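PDB 2RIJ: 2,3,4,5-tetrahydropyridine-2,6-dicarboxylate N-succinyltransferase from Campylobacter jejuni, which probably catalyses the succinyl-CoA-dependent conversion of cyclic tetrahydrodipicolinate into acyclic N-succinyl-L-2-amino-6-oxopimelate, the first step of the succinylase route to lysine. Local coordinates for residues L33-L38 and K120-S125; I43-F48 and L209-P214; K14-E17 and G21-K24. All coordinates share one frame; numbering follows the deposited sequence.

Interaction 1. Residues L33-L38 and K120-S125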
loop_
_atom_site.group_PDB
_atom_site.type_symbol
_atom_site.label_atom_id
_atom_site.label_comp_id
_atom_site.label_asym_id
_atom_site.label_seq_id
_atom_site.Cartn_x
_atom_site.Cartn_y
_atom_site.Cartn_z
ATOM N N LEU A 33 18.376 -57.219 -18.782
ATOM C CA LEU A 33 17.749 -57.028 -17.484
ATOM C C LEU A 33 18.717 -57.178 -16.305
ATOM O O LEU A 33 19.604 -58.032 -16.321
ATOM C CB LEU A 33 16.609 -58.018 -17.276
ATOM C CG LEU A 33 15.536 -58.131 -18.366
ATOM C CD1 LEU A 33 14.511 -59.211 -17.891
ATOM C CD2 LEU A 33 14.891 -56.826 -18.724
ATOM N N ASP A 34 18.510 -56.353 -15.279
ATOM C CA ASP A 34 19.176 -56.507 -14.007
ATOM C C ASP A 34 18.148 -57.107 -13.065
ATOM O O ASP A 34 17.070 -56.553 -12.909
ATOM C CB ASP A 34 19.655 -55.163 -13.468
ATOM C CG ASP A 34 20.769 -54.544 -14.318
ATOM O OD1 ASP A 34 21.802 -55.227 -14.554
ATOM O OD2 ASP A 34 20.621 -53.373 -14.748
ATOM N N ARG A 35 18.474 -58.245 -12.456
ATOM C CA ARG A 35 17.566 -58.966 -11.545
ATOM C C ARG A 35 18.017 -58.827 -10.094
ATOM O O ARG A 35 19.159 -58.491 -9.833
ATOM C CB ARG A 35 17.534 -60.441 -11.923
ATOM C CG ARG A 35 16.967 -60.657 -13.338
ATOM C CD ARG A 35 17.260 -62.064 -13.841
ATOM N NE ARG A 35 16.615 -62.281 -15.129
ATOM C CZ ARG A 35 15.326 -62.560 -15.264
ATOM N NH1 ARG A 35 14.539 -62.637 -14.188
ATOM N NH2 ARG A 35 14.819 -62.721 -16.477
ATOM N N GLY A 36 17.119 -59.119 -9.165
ATOM C CA GLY A 36 17.411 -59.076 -7.740
ATOM C C GLY A 36 18.513 -60.043 -7.352
ATOM O O GLY A 36 18.580 -61.152 -7.880
ATOM N N GLN A 37 19.403 -59.578 -6.476
ATOM C CA GLN A 37 20.484 -60.378 -5.906
ATOM C C GLN A 37 19.896 -61.471 -4.987
ATOM O O GLN A 37 20.497 -62.520 -4.818
ATOM C CB GLN A 37 21.428 -59.507 -5.053
ATOM C CG GLN A 37 22.259 -58.455 -5.780
ATOM C CD GLN A 37 21.415 -57.278 -6.211
ATOM O OE1 GLN A 37 20.356 -57.028 -5.616
ATOM N NE2 GLN A 37 21.839 -56.583 -7.271
ATOM N N LEU A 38 18.769 -61.190 -4.348
ATOM C CA LEU A 38 18.053 -62.155 -3.515
ATOM C C LEU A 38 16.856 -62.737 -4.275
ATOM O O LEU A 38 16.676 -63.950 -4.346
ATOM C CB LEU A 38 17.565 -61.495 -2.213
ATOM C CG LEU A 38 18.580 -61.104 -1.143
ATOM C CD1 LEU A 38 17.850 -60.669 0.107
ATOM C CD2 LEU A 38 19.489 -62.234 -0.830
ATOM N N LYS A 120 23.472 -64.914 -22.481
ATOM C CA LYS A 120 23.365 -65.595 -21.212
ATOM C C LYS A 120 21.916 -65.849 -21.012
ATOM O O LYS A 120 21.064 -65.096 -21.493
ATOM C CB LYS A 120 23.852 -64.744 -20.043
ATOM C CG LYS A 120 25.254 -64.233 -20.158
ATOM C CD LYS A 120 25.598 -63.361 -18.952
ATOM C CE LYS A 120 27.111 -63.090 -18.872
ATOM N NZ LYS A 120 27.450 -62.249 -17.672
ATOM N N ASP A 121 21.615 -66.901 -20.272
ATOM C CA ASP A 121 20.226 -67.232 -19.995
ATOM C C ASP A 121 19.601 -66.200 -19.092
ATOM O O ASP A 121 20.262 -65.694 -18.199
ATOM C CB ASP A 121 20.109 -68.610 -19.335
ATOM C CG ASP A 121 20.353 -69.766 -20.330
ATOM O OD1 ASP A 121 19.704 -69.790 -21.442
ATOM O OD2 ASP A 121 21.175 -70.635 -19.957
ATOM N N ASP A 122 18.322 -65.914 -19.339
ATOM C CA ASP A 122 17.506 -64.973 -18.573
ATOM C C ASP A 122 18.028 -63.527 -18.492
ATOM O O ASP A 122 17.620 -62.769 -17.628
ATOM C CB ASP A 122 17.273 -65.519 -17.163
ATOM C CG ASP A 122 16.590 -66.862 -17.177
ATOM O OD1 ASP A 122 15.483 -66.964 -17.752
ATOM O OD2 ASP A 122 17.184 -67.813 -16.639
ATOM N N GLU A 123 18.911 -63.164 -19.390
ATOM C CA GLU A 123 19.611 -61.875 -19.369
ATOM C C GLU A 123 18.894 -60.876 -20.294
ATOM O O GLU A 123 18.899 -59.669 -20.052
ATOM C CB GLU A 123 21.035 -62.137 -19.883
ATOM C CG GLU A 123 21.987 -60.940 -20.006
ATOM C CD GLU A 123 22.714 -60.615 -18.719
ATOM O OE1 GLU A 123 22.423 -61.269 -17.705
ATOM O OE2 GLU A 123 23.578 -59.720 -18.739
ATOM N N PHE A 124 18.322 -61.389 -21.389
ATOM C CA PHE A 124 17.736 -60.579 -22.426
ATOM C C PHE A 124 16.268 -60.914 -22.632
ATOM O O PHE A 124 15.845 -62.081 -22.540
ATOM C CB PHE A 124 18.500 -60.759 -23.734
ATOM C CG PHE A 124 19.960 -60.491 -23.631
ATOM C CD1 PHE A 124 20.446 -59.210 -23.700
ATOM C CD2 PHE A 124 20.866 -61.543 -23.534
ATOM C CE1 PHE A 124 21.833 -58.942 -23.607
ATOM C CE2 PHE A 124 22.248 -61.299 -23.448
ATOM C CZ PHE A 124 22.733 -60.008 -23.499
ATOM N N SER A 125 15.484 -59.877 -22.897
ATOM C CA SER A 125 14.034 -60.018 -23.063
ATOM C C SER A 125 13.537 -59.127 -24.190
ATOM O O SER A 125 13.925 -57.960 -24.308
ATOM C CB SER A 125 13.274 -59.651 -21.785
ATOM O OG SER A 125 13.409 -60.630 -20.766
HETATM O O HOH W 1 22.410 -58.045 -16.810
HETATM O O HOH W 2 19.514 -60.787 -15.919
HETATM O O HOH W 3 15.255 -62.181 -19.376
#

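Interaction 2. Residues I43-F48 and L209-P214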
loop_
_atom_site.group_PDB
_atom_site.type_symbol
_atom_site.label_atom_id
_atom_site.label_comp_id
_atom_site.label_asym_id
_atom_site.label_seq_id
_atom_site.Cartn_x
_atom_site.Cartn_y
_atom_site.Cartn_z
ATOM N N ILE A 43 12.704 -57.863 -11.531
ATOM C CA ILE A 43 13.431 -57.070 -12.526
ATOM C C ILE A 43 13.616 -55.668 -11.914
ATOM O O ILE A 43 12.638 -54.948 -11.657
ATOM C CB ILE A 43 12.679 -56.977 -13.877
ATOM C CG1 ILE A 43 12.296 -58.385 -14.411
ATOM C CG2 ILE A 43 13.477 -56.157 -14.887
ATOM C CD1 ILE A 43 13.379 -59.409 -14.374
ATOM N N LEU A 44 14.873 -55.330 -11.634
ATOM C CA LEU A 44 15.255 -54.057 -11.076
ATOM C C LEU A 44 15.546 -52.951 -12.084
ATOM O O LEU A 44 15.488 -51.781 -11.705
ATOM C CB LEU A 44 16.471 -54.211 -10.172
ATOM C CG LEU A 44 16.410 -55.362 -9.171
ATOM C CD1 LEU A 44 17.650 -55.255 -8.335
ATOM C CD2 LEU A 44 15.158 -55.265 -8.333
ATOM N N GLN A 45 15.865 -53.315 -13.323
ATOM C CA GLN A 45 16.158 -52.369 -14.381
ATOM C C GLN A 45 16.186 -53.098 -15.722
ATOM O O GLN A 45 16.525 -54.288 -15.797
ATOM C CB GLN A 45 17.527 -51.695 -14.159
ATOM C CG GLN A 45 17.791 -50.560 -15.123
ATOM C CD GLN A 45 19.050 -49.771 -14.829
ATOM O OE1 GLN A 45 19.031 -48.522 -14.835
ATOM N NE2 GLN A 45 20.160 -50.479 -14.592
ATOM N N ALA A 46 15.891 -52.359 -16.780
ATOM C CA ALA A 46 15.995 -52.827 -18.144
ATOM C C ALA A 46 16.765 -51.787 -18.964
ATOM O O ALA A 46 16.566 -50.567 -18.784
ATOM C CB ALA A 46 14.602 -53.035 -18.706
ATOM N N SER A 47 17.701 -52.239 -19.791
ATOM C CA SER A 47 18.499 -51.350 -20.635
ATOM C C SER A 47 18.340 -51.763 -22.108
ATOM O O SER A 47 18.449 -52.949 -22.441
ATOM C CB SER A 47 19.974 -51.371 -20.207
ATOM O OG SER A 47 20.121 -51.055 -18.815
ATOM N N PHE A 48 18.092 -50.782 -22.976
ATOM C CA PHE A 48 17.973 -50.986 -24.393
ATOM C C PHE A 48 19.055 -50.204 -25.101
ATOM O O PHE A 48 19.348 -49.086 -24.714
ATOM C CB PHE A 48 16.617 -50.451 -24.900
ATOM C CG PHE A 48 15.405 -51.144 -24.343
ATOM C CD1 PHE A 48 14.878 -50.782 -23.124
ATOM C CD2 PHE A 48 14.726 -52.075 -25.106
ATOM C CE1 PHE A 48 13.741 -51.339 -22.611
ATOM C CE2 PHE A 48 13.579 -52.672 -24.611
ATOM C CZ PHE A 48 13.068 -52.276 -23.349
ATOM N N LEU A 209 21.243 -40.322 -17.700
ATOM C CA LEU A 209 22.540 -40.598 -18.280
ATOM C C LEU A 209 22.983 -42.061 -18.106
ATOM O O LEU A 209 23.947 -42.483 -18.707
ATOM C CB LEU A 209 23.597 -39.575 -17.781
ATOM C CG LEU A 209 23.473 -38.169 -18.377
ATOM C CD1 LEU A 209 24.466 -37.240 -17.603
ATOM C CD2 LEU A 209 23.731 -38.139 -19.908
ATOM N N ALA A 210 22.243 -42.848 -17.316
ATOM C CA ALA A 210 22.531 -44.271 -17.249
ATOM C C ALA A 210 22.029 -44.936 -18.553
ATOM O O ALA A 210 22.376 -46.104 -18.831
ATOM C CB ALA A 210 21.892 -44.939 -15.981
ATOM N N HIS A 211 21.238 -44.211 -19.339
ATOM C CA HIS A 211 20.524 -44.810 -20.499
ATOM C C HIS A 211 20.622 -44.073 -21.840
ATOM O O HIS A 211 20.512 -44.717 -22.882
ATOM C CB HIS A 211 19.037 -44.992 -20.151
ATOM C CG HIS A 211 18.803 -45.956 -19.048
ATOM N ND1 HIS A 211 18.694 -47.315 -19.248
ATOM C CD2 HIS A 211 18.715 -45.760 -17.710
ATOM C CE1 HIS A 211 18.558 -47.913 -18.077
ATOM N NE2 HIS A 211 18.594 -46.998 -17.126
ATOM N N ILE A 212 20.759 -42.746 -21.820
ATOM C CA ILE A 212 20.606 -41.916 -23.007
ATOM C C ILE A 212 21.881 -41.135 -23.231
ATOM O O ILE A 212 22.486 -40.648 -22.284
ATOM C CB ILE A 212 19.420 -40.922 -22.801
ATOM C CG1 ILE A 212 18.160 -41.714 -22.355
ATOM C CG2 ILE A 212 19.175 -39.988 -24.065
ATOM C CD1 ILE A 212 17.490 -42.575 -23.409
ATOM N N ILE A 213 22.264 -41.014 -24.493
ATOM C CA ILE A 213 23.421 -40.264 -24.908
ATOM C C ILE A 213 22.913 -38.955 -25.475
ATOM O O ILE A 213 22.238 -38.958 -26.515
ATOM C CB ILE A 213 24.239 -41.024 -25.969
ATOM C CG1 ILE A 213 24.693 -42.387 -25.433
ATOM C CG2 ILE A 213 25.483 -40.173 -26.453
ATOM C CD1 ILE A 213 25.228 -43.392 -26.504
ATOM N N PRO A 214 23.231 -37.831 -24.818
ATOM C CA PRO A 214 22.770 -36.539 -25.351
ATOM C C PRO A 214 23.332 -36.247 -26.747
ATOM O O PRO A 214 24.339 -36.833 -27.138
ATOM C CB PRO A 214 23.389 -35.537 -24.372
ATOM C CG PRO A 214 23.521 -36.257 -23.110
ATOM C CD PRO A 214 23.959 -37.633 -23.538
HETATM O O HOH W 4 22.078 -48.923 -19.484
#

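Interaction 3. Residues K14-E17 and G21-K24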
loop_
_atom_site.group_PDB
_atom_site.type_symbol
_atom_site.label_atom_id
_atom_site.label_comp_id
_atom_site.label_asym_id
_atom_site.label_seq_id
_atom_site.Cartn_x
_atom_site.Cartn_y
_atom_site.Cartn_z
ATOM N N LYS A 14 5.024 -61.551 -44.612
ATOM C CA LYS A 14 3.610 -61.606 -45.011
ATOM C C LYS A 14 2.909 -62.799 -44.370
ATOM O O LYS A 14 1.815 -62.663 -43.826
ATOM C CB LYS A 14 3.469 -61.677 -46.548
ATOM C CG LYS A 14 2.028 -61.578 -47.063
ATOM N N GLN A 15 3.545 -63.963 -44.384
ATOM C CA GLN A 15 2.947 -65.127 -43.717
ATOM C C GLN A 15 2.752 -64.942 -42.206
ATOM O O GLN A 15 1.729 -65.345 -41.648
ATOM C CB GLN A 15 3.767 -66.394 -43.980
ATOM C CG GLN A 15 3.643 -66.856 -45.390
ATOM C CD GLN A 15 4.472 -68.087 -45.694
ATOM O OE1 GLN A 15 5.254 -68.573 -44.856
ATOM N NE2 GLN A 15 4.324 -68.587 -46.919
ATOM N N ILE A 16 3.740 -64.368 -41.543
ATOM C CA ILE A 16 3.660 -64.132 -40.110
ATOM C C ILE A 16 2.506 -63.178 -39.791
ATOM O O ILE A 16 1.674 -63.439 -38.898
ATOM C CB ILE A 16 4.993 -63.544 -39.575
ATOM C CG1 ILE A 16 6.121 -64.579 -39.705
ATOM C CG2 ILE A 16 4.846 -63.057 -38.098
ATOM C CD1 ILE A 16 7.538 -63.959 -39.609
ATOM N N GLU A 17 2.437 -62.087 -40.558
ATOM C CA GLU A 17 1.527 -60.999 -40.263
ATOM C C GLU A 17 0.097 -61.403 -40.611
ATOM O O GLU A 17 -0.840 -60.774 -40.143
ATOM C CB GLU A 17 1.948 -59.691 -40.969
ATOM C CG GLU A 17 3.205 -59.043 -40.400
ATOM C CD GLU A 17 3.620 -57.729 -41.098
ATOM O OE1 GLU A 17 3.114 -57.479 -42.212
ATOM O OE2 GLU A 17 4.445 -56.954 -40.517
ATOM N N GLY A 21 -5.108 -62.961 -35.624
ATOM C CA GLY A 21 -5.030 -61.962 -34.573
ATOM C C GLY A 21 -3.709 -61.210 -34.493
ATOM O O GLY A 21 -3.544 -60.368 -33.612
ATOM N N TYR A 22 -2.778 -61.485 -35.410
ATOM C CA TYR A 22 -1.510 -60.748 -35.431
ATOM C C TYR A 22 -1.766 -59.239 -35.402
ATOM O O TYR A 22 -2.671 -58.747 -36.078
ATOM C CB TYR A 22 -0.651 -61.133 -36.631
ATOM C CG TYR A 22 0.715 -60.517 -36.556
ATOM C CD1 TYR A 22 0.946 -59.228 -37.036
ATOM C CD2 TYR A 22 1.762 -61.191 -35.971
ATOM C CE1 TYR A 22 2.225 -58.620 -36.921
ATOM C CE2 TYR A 22 3.033 -60.605 -35.860
ATOM C CZ TYR A 22 3.252 -59.325 -36.359
ATOM O OH TYR A 22 4.502 -58.787 -36.244
ATOM N N LYS A 23 -1.006 -58.525 -34.558
ATOM C CA LYS A 23 -0.937 -57.067 -34.550
ATOM C C LYS A 23 0.524 -56.627 -34.642
ATOM O O LYS A 23 1.356 -57.144 -33.912
ATOM C CB LYS A 23 -1.484 -56.499 -33.243
ATOM C CG LYS A 23 -2.946 -56.179 -33.225
ATOM C CD LYS A 23 -3.371 -55.735 -31.803
ATOM C CE LYS A 23 -3.508 -54.219 -31.633
ATOM N NZ LYS A 23 -4.408 -53.896 -30.446
ATOM N N LYS A 24 0.816 -55.655 -35.503
ATOM C CA LYS A 24 2.129 -55.050 -35.552
ATOM C C LYS A 24 2.374 -54.269 -34.264
ATOM O O LYS A 24 1.530 -53.490 -33.838
ATOM C CB LYS A 24 2.239 -54.072 -36.703
ATOM C CG LYS A 24 2.080 -54.656 -38.083
ATOM C CD LYS A 24 2.286 -53.522 -39.130
ATOM C CE LYS A 24 2.107 -54.038 -40.543
ATOM N NZ LYS A 24 2.636 -53.045 -41.542
HETATM O O HOH W 5 5.064 -56.725 -37.880
#

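Interaction 1. Residues L33-L38 and K120-S125
Leu33 and Glu123 are joined by a backbone bond where two antiparallel strands, 27-35 and 124-129, pair in the sheet of the N-terminal domain, and a type II beta turn from Lys120 to Glu123 leads into the second of them. Leu33 N donates to Glu123 O over 2.8 Å at an N-H...O angle of 167°. Two residues on, the side chain of Arg35 takes over: NE reaches Asp122 O at 2.7 Å, in the carbonyl plane and at the guanidinium edge, and NH2 adds a weak bond of 3.0 Å to the same oxygen. The acceptor is thus the carbonyl of the third residue of the turn, not the Asp122 carboxylate. That carboxylate is turned 76° from the guanidinium plane, and its OD1, 4.5 Å from Arg35 NH2 and well out of the plane, probably contributes no more than a charge. Arg35 NH1 donates to Lys40 O.

Water completes the network. Leu33 O accepts from a water that also donates to Glu123 OE2, closing a bridge beside the backbone pairing. A further water accepts from Arg35 NH2 and is hydrogen-bonded to Ser125 OG, with a weak bond to Phe124 O. Leu33 CD1 reaches the same hydroxyl, 3.4 Å from Ser125 OG.

Interaction 2. Residues I43-F48 and L209-P214
A buried polar contact between one imidazole and one side-chain amide links strand 43-48 of the N-terminal sheet to the loop between strands 201-203 and 219-220. His211 NE2 donates to Gln45 OE1 over 2.8 Å, with an N-H...O angle of 140°. The oxygen lies near the ring plane, at its edge, whereas the nitrogen stands about 50° above the amide plane, and the two planes are nearly perpendicular. Gln45 reaches the ring because CG is anti to its backbone N (chi1 -172°) and the chain beyond runs extended; the histidine arrives from the opposite direction.

Gln45 belongs to a classic beta bulge, in which it and Leu44 both face Asp34 on the neighbouring strand. Asp34 OD2 takes the bond from Gln45 NE2, which helps to fix the amide's rotation and leaves OE1 to accept from the histidine. At the other ring nitrogen, ND1 is hydrogen-bonded to Tyr146 OH of helix 138-149, so both imidazole nitrogens are engaged.

Ala46 O approaches His211 CE1 obliquely at 3.4 Å and is buried without a hydrogen-bonding partner in the model. A water donates to both Ser47 OG and Ala210 O, while His211 O accepts from Lys191 NZ of the second subunit.

Interaction 3. Residues K14-E17 and G21-K24
One face of the Tyr22 ring receives the backbone of Glu17, with CA 4.0 Å from the ring centroid and 22° off the ring normal, a CH-pi contact displaced toward the rim. The glutamate side chain continues past the ring, its CG 3.6 Å from Tyr22 CE1, on the CD1-CE1 side. Ile16 meets the CD2-CE2 side through its CG2 methyl, 3.8 Å from Tyr22 CE2, while Ile16 O approaches CD2 obliquely. Tyr22 comes to this position with CG anti to its own backbone N (chi1 -173°), which carries the ring from the loop up against the last turn of helix 6-17; the Tyr22 CB methylene lies 3.5 Å from Glu17 O.

Glu17 is extended beyond CG, and this brings its carboxylate level with the phenol. The carboxylate plane is inclined 40° to the ring, and a single water joins the two groups: Tyr22 OH donates to it, and it in turn donates to Glu17 OE2, each bond being 2.7 Å long. Lys24 passes beside the same carboxylate. Its aliphatic CE makes the contact, 3.7 Å from Glu17 OE2, whereas NZ stays at 4.4 Å, beyond a salt bridge, so the attraction is probably a modest electrostatic one.

The loop 21-24 thus folds back on the C-terminal end of helix 6-17 before the chain enters strand 27-35. Helix 57-69 packs against the same residues: Ala61 and Leu64 touch Tyr22, Glu65 touches Ile16, and Phe57 touches Lys24, while Phe76 meets the tyrosine ring with the two planes inclined to each other.

Interactions 1 and 2 share a sheet: strands 27-35 and 43-48 are antiparallel neighbours, and the contacts, with centres 14 Å apart, touch directly. Asp34 O to Leu44 N, 2.8 Å, is a probable hydrogen bond between them. Another probable one runs from Asp34 N to Gln45 O, 2.9 Å. Leu33 CD1 packs on Ile43 CD1 at 3.7 Å. Strand 27-35 pairs with both segment 120-125 and strand 43-48, which in turn meets the loop 209-214. Interaction 3 precedes both in the chain; its centre is 29 Å from that of interaction 1 and 30 Å from that of interaction 2, and nearest atoms remain about 15 Å away. All three lie away from the predicted catalytic and succinyl-CoA sites.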